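Local coordinates for protein succinate dehydrogenase (Membrane anchor subunit) (Mycolicibacterium smegmatis, PDB 7D6V) that forms the membrane anchor of succinate dehydrogenase, holds a membrane-embedded Rieske iron-sulfur cluster, and probably passes electrons on to quinone, at residues T113-R118 and S205-R210; A120-V125 and F147-Q152. All blocks are in the same frame, centred on the assembly; numbering follows the deposited sequence.

In the fold
From the N terminus, the chain first runs through helix 33-55 and helix 104-112. It then reaches T113-R118, the first half of contact 1. Helix 115-124 begins there and carries straight on into A120-V125, the first half of contact 2. A loop region of 21 residues without helix or strand leads to F147-Q152, which closes contact 2. Helices 155-175 and 188-204 follow before S205-R210 closes the larger loop of contact 1. Contact 2 is therefore nested inside contact 1, and both share helix 115-124. Contact 1 joins the starts of helices 115-124 and 207-215 around the iron-sulfur cluster. Contact 2 ties helix 115-124 to the segment beside lipid and ubiquinone-1.

Contact 1 of 2, residues T113-R118 and S205-R210. With FES (Fe2/s2 (inorganic) cluster), chain J.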
loop_
_atom_site.group_PDB
_atom_site.type_symbol
_atom_site.label_atom_id
_atom_site.label_comp_id
_atom_site.label_asym_id
_atom_site.label_seq_id
_atom_site.Cartn_x
_atom_site.Cartn_y
_atom_site.Cartn_z
ATOM N N THR C 113 -13.788 -1.537 -33.189
ATOM C CA THR C 113 -14.050 -0.722 -32.012
ATOM C C THR C 113 -13.920 -1.509 -30.716
ATOM O O THR C 113 -14.108 -0.934 -29.641
ATOM C CB THR C 113 -15.442 -0.089 -32.100
ATOM O OG1 THR C 113 -16.421 -1.102 -32.352
ATOM C CG2 THR C 113 -15.487 0.933 -33.221
ATOM N N CYS C 114 -13.585 -2.791 -30.807
ATOM C CA CYS C 114 -13.415 -3.612 -29.615
ATOM C C CYS C 114 -12.322 -3.009 -28.738
ATOM O O CYS C 114 -11.299 -2.544 -29.243
ATOM C CB CYS C 114 -13.056 -5.048 -29.995
ATOM S SG CYS C 114 -12.259 -5.994 -28.677
ATOM N N TYR C 115 -12.536 -3.015 -27.426
ATOM C CA TYR C 115 -11.565 -2.453 -26.498
ATOM C C TYR C 115 -10.248 -3.219 -26.535
ATOM O O TYR C 115 -9.174 -2.610 -26.539
ATOM C CB TYR C 115 -12.146 -2.423 -25.083
ATOM C CG TYR C 115 -13.086 -1.261 -24.831
ATOM C CD1 TYR C 115 -12.601 -0.033 -24.415
ATOM C CD2 TYR C 115 -14.453 -1.393 -25.012
ATOM C CE1 TYR C 115 -13.440 1.027 -24.185
ATOM C CE2 TYR C 115 -15.304 -0.333 -24.786
ATOM C CZ TYR C 115 -14.789 0.875 -24.372
ATOM O OH TYR C 115 -15.622 1.940 -24.140
ATOM N N TYR C 116 -10.299 -4.550 -26.589
ATOM C CA TYR C 116 -9.056 -5.308 -26.683
ATOM C C TYR C 116 -8.323 -5.018 -27.987
ATOM O O TYR C 116 -7.107 -4.801 -27.993
ATOM C CB TYR C 116 -9.304 -6.808 -26.556
ATOM C CG TYR C 116 -8.080 -7.570 -26.999
ATOM C CD1 TYR C 116 -6.903 -7.503 -26.269
ATOM C CD2 TYR C 116 -8.081 -8.307 -28.173
ATOM C CE1 TYR C 116 -5.771 -8.160 -26.683
ATOM C CE2 TYR C 116 -6.953 -8.973 -28.592
ATOM C CZ TYR C 116 -5.802 -8.899 -27.840
ATOM O OH TYR C 116 -4.673 -9.564 -28.250
ATOM N N TYR C 117 -9.045 -5.028 -29.107
ATOM C CA TYR C 117 -8.395 -4.815 -30.393
ATOM C C TYR C 117 -7.797 -3.422 -30.490
ATOM O O TYR C 117 -6.749 -3.239 -31.117
ATOM C CB TYR C 117 -9.383 -5.054 -31.531
ATOM C CG TYR C 117 -9.559 -6.509 -31.882
ATOM C CD1 TYR C 117 -8.616 -7.178 -32.644
ATOM C CD2 TYR C 117 -10.666 -7.216 -31.449
ATOM C CE1 TYR C 117 -8.774 -8.508 -32.963
ATOM C CE2 TYR C 117 -10.833 -8.543 -31.763
ATOM C CZ TYR C 117 -9.885 -9.184 -32.520
ATOM O OH TYR C 117 -10.055 -10.510 -32.834
ATOM N N ARG C 118 -8.443 -2.432 -29.872
ATOM C CA ARG C 118 -7.874 -1.092 -29.847
ATOM C C ARG C 118 -6.522 -1.091 -29.155
ATOM O O ARG C 118 -5.566 -0.500 -29.660
ATOM C CB ARG C 118 -8.832 -0.120 -29.164
ATOM C CG ARG C 118 -9.819 0.520 -30.111
ATOM C CD ARG C 118 -11.185 0.634 -29.492
ATOM N NE ARG C 118 -11.262 1.768 -28.580
ATOM C CZ ARG C 118 -12.286 2.006 -27.773
ATOM N NH1 ARG C 118 -13.326 1.186 -27.764
ATOM N NH2 ARG C 118 -12.272 3.060 -26.977
ATOM N N SER C 205 -18.611 -11.704 -23.614
ATOM C CA SER C 205 -17.526 -11.214 -22.776
ATOM C C SER C 205 -17.144 -9.774 -23.102
ATOM O O SER C 205 -16.139 -9.278 -22.585
ATOM C CB SER C 205 -16.307 -12.128 -22.897
ATOM O OG SER C 205 -15.704 -12.022 -24.170
ATOM N N CYS C 206 -17.922 -9.115 -23.955
ATOM C CA CYS C 206 -17.633 -7.738 -24.350
ATOM C C CYS C 206 -17.697 -6.751 -23.185
ATOM O O CYS C 206 -18.517 -6.898 -22.279
ATOM C CB CYS C 206 -18.583 -7.293 -25.465
ATOM S SG CYS C 206 -18.782 -5.501 -25.604
ATOM N N HIS C 207 -16.825 -5.747 -23.219
ATOM C CA HIS C 207 -16.788 -4.725 -22.178
ATOM C C HIS C 207 -18.054 -3.882 -22.171
ATOM O O HIS C 207 -18.475 -3.412 -21.110
ATOM C CB HIS C 207 -15.567 -3.827 -22.357
ATOM C CG HIS C 207 -14.317 -4.374 -21.748
ATOM N ND1 HIS C 207 -13.315 -4.951 -22.496
ATOM C CD2 HIS C 207 -13.903 -4.426 -20.460
ATOM C CE1 HIS C 207 -12.339 -5.339 -21.695
ATOM N NE2 HIS C 207 -12.672 -5.032 -20.455
ATOM N N SER C 208 -18.661 -3.660 -23.338
ATOM C CA SER C 208 -19.932 -2.947 -23.384
ATOM C C SER C 208 -21.067 -3.794 -22.833
ATOM O O SER C 208 -22.002 -3.256 -22.232
ATOM C CB SER C 208 -20.242 -2.509 -24.813
ATOM O OG SER C 208 -19.340 -1.512 -25.247
ATOM N N CYS C 209 -21.013 -5.111 -23.034
ATOM C CA CYS C 209 -21.998 -5.996 -22.423
ATOM C C CYS C 209 -21.912 -5.942 -20.903
ATOM O O CYS C 209 -22.939 -5.925 -20.215
ATOM C CB CYS C 209 -21.797 -7.425 -22.920
ATOM S SG CYS C 209 -22.957 -8.624 -22.235
ATOM N N ARG C 210 -20.693 -5.910 -20.365
ATOM C CA ARG C 210 -20.509 -5.808 -18.923
ATOM C C ARG C 210 -21.126 -4.528 -18.380
ATOM O O ARG C 210 -21.760 -4.534 -17.320
ATOM C CB ARG C 210 -19.021 -5.868 -18.592
ATOM C CG ARG C 210 -18.702 -6.130 -17.140
ATOM C CD ARG C 210 -17.216 -5.991 -16.898
ATOM N NE ARG C 210 -16.860 -6.195 -15.500
ATOM C CZ ARG C 210 -15.735 -5.757 -14.950
ATOM N NH1 ARG C 210 -14.859 -5.087 -15.680
ATOM N NH2 ARG C 210 -15.489 -5.986 -13.672
HETATM FE FE1 FES J . -14.195 -6.296 -27.157
HETATM FE FE2 FES J . -16.765 -5.515 -27.007
HETATM S S1 FES J . -15.047 -4.712 -25.894
HETATM S S2 FES J . -15.926 -7.148 -28.212
#
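Tyr115 and His207 make the main direct touch between these segments. Tyr115 CD2 lies 3.8 Å from His207 CB, and the ring planes meet at 67°. In both residues CG is anti to the carbonyl carbon (chi1 -80° in Tyr115, -84° in His207), which turns an edge of each ring to cluster sulfur S1. S1 also lies 3.4 Å from the backbone Tyr115 N and 3.4 Å from His207 N. This packed side contrasts with the cysteines, which do not touch across the segments and are joined through the cluster. Cys114 SG binds iron FE1 and Cys206 SG binds iron FE2, each at 2.5 Å. His240 completes the protein ligands of FE1, and His155 those of FE2. This is the membrane-embedded Rieske cluster of the enzyme, but each iron takes one cysteine and one histidine. A classical Rieske centre puts both cysteines on one iron and both histidines on the other. Cys114 is also an N-cap: its SG accepts from Tyr117 N at 3.4 Å. Arg118 NH1 sits 3.5 Å above the centre of the Tyr115 ring and donates to Thr113 O. Tyr115 OH and Ser208 OG hydrogen-bond to Glu229 of the neighbouring iron-sulfur subunit, on OE2 and OE1 respectively. Tyr116 and Arg210 do not meet the other segment and are partly exposed; Tyr116 OH hydrogen-bonds to Trp245, and Arg210 NE to Ser234.

Contact 2 of 2, residues A120-V125 and F147-Q152; sequences AYYRSV and FPLILQ. With PEV ((1S)-2-{[(2-aminoethoxy)(hydroxy)phosphoryl]oxy}-1-[(palmitoyloxy)methyl]ethyl stearate), chain I; UQ1 (ubiquinone-1), chain H.
Gln152 NE2 donates to two tyrosine hydroxyls of the facing helix. Its bond to Tyr122 OH is 2.9 Å and bent (133° at the hydrogen). Its bond to Tyr121 OH is 3.2 Å and straighter (159°). The amide meets the two rings differently. It is nearly coplanar with the Tyr121 ring and almost perpendicular to that of Tyr122. Tyr121 OH lies close to the amide plane, while Tyr122 OH is tilted from it. A bend at chi2 (-95°) brings NE2 of Gln152 within bonding distance of both hydroxyls. Leu149 adds the apolar part: its CD1 packs 4.1 Å from Tyr122 CE1. Its CD2 is packed against the hydroxyl, 3.6 Å from Tyr122 OH.

The lipid, a phosphatidylethanolamine, packs against the same side chains. Its acyl carbon C38 lies 3.8 Å above one face of Tyr121, toward the rim. C35 of the same chain comes to the edge of the Tyr122 ring. The other acyl chain passes the Gln152 amide, with C21 3.4 Å from NE2. F147-Q152 meets both ligands: Leu151 touches lipid C24 by CB and ubiquinone-1 C8 by CD2. Phe147 turns its ring edge to the quinone methyl CM5, and Ile150 CG2 lies 3.8 Å from ring carbon C5.

Farther out, Leu112 O bonds Tyr121 OH, and Glu144 OE1 bonds Tyr122 OH. Glu144 also forms a salt bridge with Arg118 and touches both Leu149 and Gln152. Leu112 O can only accept, so Tyr121 OH gives its proton to Leu112 O and accepts from Gln152. The two bonds to NE2 thereby satisfy a buried amide nitrogen beside lipid hydrocarbon and probably limit the rotation of the amide.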
loop_
_atom_site.group_PDB
_atom_site.type_symbol
_atom_site.label_atom_id
_atom_site.label_comp_id
_atom_site.label_asym_id
_atom_site.label_seq_id
_atom_site.Cartn_x
_atom_site.Cartn_y
_atom_site.Cartn_z
ATOM N N ALA C 120 -4.517 -3.664 -28.958
ATOM C CA ALA C 120 -3.606 -4.423 -29.803
ATOM C C ALA C 120 -3.038 -3.561 -30.921
ATOM O O ALA C 120 -1.818 -3.479 -31.092
ATOM C CB ALA C 120 -4.318 -5.648 -30.372
ATOM N N TYR C 121 -3.899 -2.877 -31.677
ATOM C CA TYR C 121 -3.337 -2.140 -32.800
ATOM C C TYR C 121 -2.810 -0.762 -32.418
ATOM O O TYR C 121 -1.905 -0.282 -33.094
ATOM C CB TYR C 121 -4.315 -2.035 -33.983
ATOM C CG TYR C 121 -5.652 -1.364 -33.775
ATOM C CD1 TYR C 121 -6.827 -2.096 -33.834
ATOM C CD2 TYR C 121 -5.745 0.003 -33.564
ATOM C CE1 TYR C 121 -8.050 -1.494 -33.668
ATOM C CE2 TYR C 121 -6.964 0.615 -33.391
ATOM C CZ TYR C 121 -8.113 -0.139 -33.444
ATOM O OH TYR C 121 -9.333 0.465 -33.277
ATOM N N TYR C 122 -3.281 -0.144 -31.330
ATOM C CA TYR C 122 -2.621 1.065 -30.849
ATOM C C TYR C 122 -1.184 0.767 -30.452
ATOM O O TYR C 122 -0.296 1.604 -30.636
ATOM C CB TYR C 122 -3.377 1.662 -29.661
ATOM C CG TYR C 122 -4.664 2.368 -30.007
ATOM C CD1 TYR C 122 -4.852 2.949 -31.249
ATOM C CD2 TYR C 122 -5.689 2.463 -29.080
ATOM C CE1 TYR C 122 -6.029 3.589 -31.561
ATOM C CE2 TYR C 122 -6.866 3.099 -29.382
ATOM C CZ TYR C 122 -7.031 3.661 -30.623
ATOM O OH TYR C 122 -8.208 4.300 -30.924
ATOM N N ARG C 123 -0.938 -0.419 -29.890
ATOM C CA ARG C 123 0.437 -0.817 -29.610
ATOM C C ARG C 123 1.191 -1.167 -30.888
ATOM O O ARG C 123 2.322 -0.715 -31.094
ATOM C CB ARG C 123 0.454 -1.995 -28.640
ATOM C CG ARG C 123 0.148 -1.629 -27.206
ATOM C CD ARG C 123 0.905 -2.530 -26.263
ATOM N NE ARG C 123 0.373 -2.493 -24.908
ATOM C CZ ARG C 123 0.954 -3.080 -23.869
ATOM N NH1 ARG C 123 2.088 -3.742 -24.033
ATOM N NH2 ARG C 123 0.405 -3.000 -22.667
ATOM N N SER C 124 0.578 -1.963 -31.766
ATOM C CA SER C 124 1.310 -2.605 -32.852
ATOM C C SER C 124 1.469 -1.724 -34.087
ATOM O O SER C 124 2.571 -1.618 -34.632
ATOM C CB SER C 124 0.617 -3.913 -33.238
ATOM O OG SER C 124 0.522 -4.781 -32.127
ATOM N N VAL C 125 0.390 -1.105 -34.554
ATOM C CA VAL C 125 0.420 -0.328 -35.786
ATOM C C VAL C 125 0.713 1.136 -35.506
ATOM O O VAL C 125 1.584 1.739 -36.135
ATOM C CB VAL C 125 -0.919 -0.496 -36.533
ATOM C CG1 VAL C 125 -0.887 0.237 -37.863
ATOM C CG2 VAL C 125 -1.239 -1.964 -36.721
ATOM N N PHE C 147 -11.632 14.018 -33.773
ATOM C CA PHE C 147 -12.777 13.537 -34.546
ATOM C C PHE C 147 -12.677 12.079 -34.979
ATOM O O PHE C 147 -13.664 11.345 -34.801
ATOM C CB PHE C 147 -13.003 14.428 -35.770
ATOM C CG PHE C 147 -13.618 13.699 -36.933
ATOM C CD1 PHE C 147 -14.934 13.264 -36.881
ATOM C CD2 PHE C 147 -12.877 13.430 -38.069
ATOM C CE1 PHE C 147 -15.494 12.586 -37.939
ATOM C CE2 PHE C 147 -13.436 12.753 -39.131
ATOM C CZ PHE C 147 -14.745 12.331 -39.066
ATOM N N PRO C 148 -11.584 11.601 -35.583
ATOM C CA PRO C 148 -11.590 10.189 -36.005
ATOM C C PRO C 148 -11.712 9.224 -34.838
ATOM O O PRO C 148 -12.620 8.386 -34.823
ATOM C CB PRO C 148 -10.261 10.043 -36.759
ATOM C CG PRO C 148 -9.416 11.146 -36.275
ATOM C CD PRO C 148 -10.329 12.277 -35.958
ATOM N N LEU C 149 -10.839 9.339 -33.840
ATOM C CA LEU C 149 -10.782 8.364 -32.761
ATOM C C LEU C 149 -11.834 8.584 -31.681
ATOM O O LEU C 149 -12.021 7.698 -30.843
ATOM C CB LEU C 149 -9.386 8.363 -32.139
ATOM C CG LEU C 149 -8.285 7.785 -33.028
ATOM C CD1 LEU C 149 -7.021 7.538 -32.235
ATOM C CD2 LEU C 149 -8.751 6.502 -33.689
ATOM N N ILE C 150 -12.518 9.731 -31.666
ATOM C CA ILE C 150 -13.634 9.912 -30.744
ATOM C C ILE C 150 -14.793 8.991 -31.104
ATOM O O ILE C 150 -15.661 8.732 -30.265
ATOM C CB ILE C 150 -14.081 11.389 -30.717
ATOM C CG1 ILE C 150 -15.005 11.678 -29.532
ATOM C CG2 ILE C 150 -14.795 11.757 -31.994
ATOM C CD1 ILE C 150 -14.336 11.609 -28.196
ATOM N N LEU C 151 -14.814 8.468 -32.331
ATOM C CA LEU C 151 -15.895 7.607 -32.790
ATOM C C LEU C 151 -15.813 6.197 -32.226
ATOM O O LEU C 151 -16.721 5.402 -32.474
ATOM C CB LEU C 151 -15.902 7.545 -34.316
ATOM C CG LEU C 151 -16.256 8.836 -35.052
ATOM C CD1 LEU C 151 -16.073 8.663 -36.545
ATOM C CD2 LEU C 151 -17.673 9.267 -34.734
ATOM N N GLN C 152 -14.759 5.865 -31.484
ATOM C CA GLN C 152 -14.671 4.553 -30.855
ATOM C C GLN C 152 -15.669 4.378 -29.722
ATOM O O GLN C 152 -15.793 3.268 -29.197
ATOM C CB GLN C 152 -13.257 4.313 -30.332
ATOM C CG GLN C 152 -12.165 4.592 -31.340
ATOM C CD GLN C 152 -11.723 3.348 -32.069
ATOM O OE1 GLN C 152 -12.512 2.436 -32.290
ATOM N NE2 GLN C 152 -10.454 3.305 -32.452
HETATM C C48 PEV I . -10.303 -9.282 -36.587
HETATM C C47 PEV I . -10.533 -8.245 -37.681
HETATM C C46 PEV I . -10.252 -6.842 -37.160
HETATM C C45 PEV I . -8.754 -6.566 -37.146
HETATM C C44 PEV I . -8.448 -5.102 -37.430
HETATM C C43 PEV I . -7.028 -4.732 -37.024
HETATM C C42 PEV I . -6.414 -3.764 -38.023
HETATM C C41 PEV I . -6.405 -2.346 -37.473
HETATM C C40 PEV I . -5.352 -1.489 -38.156
HETATM C C39 PEV I . -5.913 -0.122 -38.501
HETATM C C38 PEV I . -5.936 0.760 -37.262
HETATM C C37 PEV I . -4.618 1.503 -37.095
HETATM C C36 PEV I . -4.850 2.987 -36.874
HETATM C C35 PEV I . -4.796 3.334 -35.393
HETATM C C34 PEV I . -4.357 4.776 -35.200
HETATM C C33 PEV I . -5.165 5.714 -36.081
HETATM C C32 PEV I . -4.373 6.975 -36.387
HETATM C C31 PEV I . -4.700 8.074 -35.391
HETATM O O31 PEV I . -4.414 7.941 -34.252
HETATM O O2 PEV I . -5.329 9.238 -35.826
HETATM C C2 PEV I . -4.505 10.359 -35.742
HETATM C C1 PEV I . -4.859 11.121 -34.473
HETATM O O3P PEV I . -4.028 10.667 -33.444
HETATM P P PEV I . -3.003 11.737 -32.724
HETATM O O1P PEV I . -1.762 11.909 -33.562
HETATM O O2P PEV I . -2.629 11.225 -31.357
HETATM O O4P PEV I . -3.764 13.191 -32.598
HETATM C C4 PEV I . -3.459 14.188 -33.529
HETATM C C5 PEV I . -4.742 14.954 -33.844
HETATM N N6 PEV I . -4.627 15.623 -35.126
HETATM C C3 PEV I . -4.723 11.234 -36.972
HETATM O O3 PEV I . -4.667 10.400 -38.093
HETATM C C11 PEV I . -5.891 10.230 -38.748
HETATM O O11 PEV I . -6.445 11.161 -39.224
HETATM C C12 PEV I . -6.522 8.844 -38.840
HETATM C C13 PEV I . -6.992 8.521 -40.255
HETATM C C14 PEV I . -7.148 7.020 -40.477
HETATM C C15 PEV I . -7.941 6.346 -39.361
HETATM C C16 PEV I . -9.186 5.652 -39.903
HETATM C C17 PEV I . -9.480 4.304 -39.245
HETATM C C18 PEV I . -8.505 3.941 -38.126
HETATM C C19 PEV I . -9.200 3.638 -36.799
HETATM C C20 PEV I . -10.698 3.938 -36.818
HETATM C C21 PEV I . -11.442 3.190 -35.715
HETATM C C22 PEV I . -12.934 3.061 -36.008
HETATM C C23 PEV I . -13.778 4.160 -35.368
HETATM C C24 PEV I . -14.915 4.578 -36.293
HETATM C C25 PEV I . -16.097 3.617 -36.221
HETATM C C26 PEV I . -16.416 3.003 -37.581
HETATM C C1 UQ1 H . -18.431 14.541 -30.582
HETATM O O1 UQ1 H . -19.192 14.297 -29.711
HETATM C C2 UQ1 H . -17.342 15.589 -30.379
HETATM O O2 UQ1 H . -17.240 16.269 -29.161
HETATM C CM2 UQ1 H . -17.657 17.603 -29.209
HETATM C C3 UQ1 H . -16.363 15.897 -31.508
HETATM O O3 UQ1 H . -15.364 16.858 -31.326
HETATM C CM3 UQ1 H . -14.191 16.363 -30.749
HETATM C C4 UQ1 H . -16.476 15.158 -32.836
HETATM O O4 UQ1 H . -15.717 15.396 -33.712
HETATM C C5 UQ1 H . -17.565 14.108 -33.038
HETATM C CM5 UQ1 H . -17.678 13.366 -34.365
HETATM C C6 UQ1 H . -18.544 13.803 -31.911
HETATM C C7 UQ1 H . -19.630 12.751 -32.105
HETATM C C8 UQ1 H . -19.064 11.407 -31.654
HETATM C C9 UQ1 H . -19.822 10.520 -31.051
HETATM C C10 UQ1 H . -21.295 10.823 -30.790
HETATM C C11 UQ1 H . -19.222 9.189 -30.612
#